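Local structure of gluconate kinase (Lactobacillus acidophilus, 3LL3) at residues Gln209-Ile214 / Met435-Gln440. The protein probably phosphorylates a sugar or sugar acid such as gluconate or xylulose with ATP, as a member of the FGGY carbohydrate kinase family. Numbering follows the deposited sequence.
Sequences QPTKVI and MFLARQ
Leu437 sets its two methyls at the CB corner of the Pro210 ring, with CD1 3.8 Å from Pro210 CB and CD2 a little farther from the same carbon. The protein is an FGGY kinase, a two-domain fold of the actin-like ATPase clan; helix 429-441, which comes from the C-terminal sequence region, packs on the six-stranded sheet of the N-terminal region and meets there the turn before its edge strand 213-214. Pro210 and Thr211 are the central pair of this type I beta turn, which runs from Gln209 to Lys212 and is closed by Lys212 N to Gln209 O at 3.0 Å. Backbone bonds from Pro210, Lys212 and Ile214 tie the turn and the short strand after it to strand 232-238. Leu437 and Gln440, one helical turn apart, direct their CB atoms at the turn, while Ala438 faces away from it; Leu437 and Ala438 both touch Ser75 of strand 70-78. Leu437 CG stands beside its own backbone N, anti to the carbonyl carbon (chi1 -62°), and from there CD1 reaches Pro210. Thr211 meets the helix through its methyl rather than its hydroxyl: CG2 lies 3.8 Å from the carbonyl oxygen Leu437 O and 4.2 Å from Leu437 CD2. The link between the segments is therefore van der Waals packing, small in extent at 166 Å² of buried surface and well away from the xylulose and ATP pockets. Gln440 extends the contact past Thr211. Its amide nitrogen NE2 is hydrogen-bonded to Gln446 O, beyond the end of the helix, while the Thr211 methyl sits beside the Gln440 side chain, its CG2 3.9 Å from Gln440 CB and 3.5 Å from Gln440 OE1.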
loop_
_atom_site.group_PDB
_atom_site.type_symbol
_atom_site.label_atom_id
_atom_site.label_comp_id
_atom_site.label_asym_id
_atom_site.label_seq_id
_atom_site.Cartn_x
_atom_site.Cartn_y
_atom_site.Cartn_z
ATOM N N GLN A 209 -44.350 -10.127 -16.227
ATOM C CA GLN A 209 -43.405 -11.207 -15.867
ATOM C C GLN A 209 -42.433 -11.492 -17.009
ATOM O O GLN A 209 -42.778 -11.313 -18.185
ATOM C CB GLN A 209 -44.129 -12.527 -15.579
ATOM C CG GLN A 209 -45.356 -12.460 -14.696
ATOM C CD GLN A 209 -46.237 -13.692 -14.891
ATOM O OE1 GLN A 209 -45.734 -14.806 -15.088
ATOM N NE2 GLN A 209 -47.553 -13.497 -14.858
ATOM N N PRO A 210 -41.217 -11.959 -16.668
ATOM C CA PRO A 210 -40.176 -12.327 -17.642
ATOM C C PRO A 210 -40.635 -13.321 -18.699
ATOM O O PRO A 210 -40.099 -13.288 -19.804
ATOM C CB PRO A 210 -39.080 -12.953 -16.770
ATOM C CG PRO A 210 -39.200 -12.204 -15.466
ATOM C CD PRO A 210 -40.701 -11.967 -15.284
ATOM N N THR A 211 -41.608 -14.168 -18.377
ATOM C CA THR A 211 -42.054 -15.203 -19.298
ATOM C C THR A 211 -43.148 -14.711 -20.253
ATOM O O THR A 211 -43.596 -15.456 -21.124
ATOM C CB THR A 211 -42.594 -16.432 -18.538
ATOM O OG1 THR A 211 -43.436 -15.993 -17.464
ATOM C CG2 THR A 211 -41.437 -17.270 -17.959
ATOM N N LYS A 212 -43.586 -13.469 -20.088
ATOM C CA LYS A 212 -44.685 -12.973 -20.912
ATOM C C LYS A 212 -44.338 -12.965 -22.400
ATOM O O LYS A 212 -43.269 -12.515 -22.799
ATOM C CB LYS A 212 -45.142 -11.577 -20.481
ATOM C CG LYS A 212 -46.270 -11.056 -21.404
ATOM C CD LYS A 212 -47.324 -10.282 -20.658
ATOM C CE LYS A 212 -48.496 -9.923 -21.596
ATOM N NZ LYS A 212 -49.657 -9.356 -20.852
ATOM N N VAL A 213 -45.252 -13.465 -23.216
ATOM C CA VAL A 213 -45.059 -13.478 -24.659
ATOM C C VAL A 213 -45.519 -12.144 -25.224
ATOM O O VAL A 213 -46.662 -11.749 -25.026
ATOM C CB VAL A 213 -45.875 -14.601 -25.327
ATOM C CG1 VAL A 213 -45.703 -14.541 -26.833
ATOM C CG2 VAL A 213 -45.452 -15.977 -24.799
ATOM N N ILE A 214 -44.615 -11.441 -25.899
ATOM C CA ILE A 214 -44.943 -10.189 -26.558
ATOM C C ILE A 214 -45.154 -10.480 -28.048
ATOM O O ILE A 214 -44.204 -10.823 -28.756
ATOM C CB ILE A 214 -43.820 -9.166 -26.419
ATOM C CG1 ILE A 214 -43.261 -9.131 -24.982
ATOM C CG2 ILE A 214 -44.319 -7.790 -26.846
ATOM C CD1 ILE A 214 -44.285 -8.865 -23.913
HETATM N N MSE A 435 -33.059 -18.609 -22.496
HETATM C CA MSE A 435 -33.576 -19.748 -23.237
HETATM C C MSE A 435 -34.566 -20.507 -22.364
HETATM O O MSE A 435 -35.633 -20.929 -22.834
HETATM C CB MSE A 435 -32.419 -20.627 -23.724
HETATM C CG MSE A 435 -32.797 -21.960 -24.376
HETATM SE SE MSE A 435 -33.137 -23.406 -23.087
HETATM C CE MSE A 435 -31.286 -23.861 -22.547
ATOM N N PHE A 436 -34.238 -20.636 -21.081
ATOM C CA PHE A 436 -35.120 -21.337 -20.145
ATOM C C PHE A 436 -36.479 -20.621 -19.938
ATOM O O PHE A 436 -37.531 -21.266 -19.856
ATOM C CB PHE A 436 -34.425 -21.604 -18.800
ATOM C CG PHE A 436 -35.292 -22.340 -17.814
ATOM C CD1 PHE A 436 -35.417 -23.712 -17.875
ATOM C CD2 PHE A 436 -35.985 -21.654 -16.834
ATOM C CE1 PHE A 436 -36.214 -24.394 -16.986
ATOM C CE2 PHE A 436 -36.788 -22.326 -15.942
ATOM C CZ PHE A 436 -36.902 -23.705 -16.023
ATOM N N LEU A 437 -36.465 -19.298 -19.843
ATOM C CA LEU A 437 -37.727 -18.554 -19.762
ATOM C C LEU A 437 -38.599 -18.873 -20.979
ATOM O O LEU A 437 -39.817 -19.037 -20.872
ATOM C CB LEU A 437 -37.473 -17.055 -19.709
ATOM C CG LEU A 437 -36.675 -16.463 -18.542
ATOM C CD1 LEU A 437 -36.540 -14.962 -18.748
ATOM C CD2 LEU A 437 -37.326 -16.741 -17.203
ATOM N N ALA A 438 -37.964 -18.961 -22.144
ATOM C CA ALA A 438 -38.685 -19.320 -23.360
ATOM C C ALA A 438 -39.314 -20.705 -23.204
ATOM O O ALA A 438 -40.491 -20.903 -23.536
ATOM C CB ALA A 438 -37.759 -19.283 -24.567
ATOM N N ARG A 439 -38.539 -21.661 -22.695
ATOM C CA ARG A 439 -39.057 -23.005 -22.484
ATOM C C ARG A 439 -40.256 -22.984 -21.544
ATOM O O ARG A 439 -41.234 -23.694 -21.756
ATOM C CB ARG A 439 -37.964 -23.958 -21.972
ATOM C CG ARG A 439 -36.870 -24.217 -23.006
ATOM C CD ARG A 439 -35.892 -25.319 -22.569
ATOM N NE ARG A 439 -36.545 -26.600 -22.296
ATOM C CZ ARG A 439 -36.790 -27.535 -23.214
ATOM N NH1 ARG A 439 -36.444 -27.344 -24.483
ATOM N NH2 ARG A 439 -37.380 -28.673 -22.863
ATOM N N GLN A 440 -40.197 -22.158 -20.510
ATOM C CA GLN A 440 -41.367 -21.990 -19.654
ATOM C C GLN A 440 -42.566 -21.427 -20.432
ATOM O O GLN A 440 -43.679 -21.950 -20.349
ATOM C CB GLN A 440 -41.049 -21.089 -18.459
ATOM C CG GLN A 440 -40.186 -21.755 -17.384
ATOM C CD GLN A 440 -39.982 -20.846 -16.193
ATOM O OE1 GLN A 440 -39.549 -19.702 -16.344
ATOM N NE2 GLN A 440 -40.313 -21.340 -15.005
#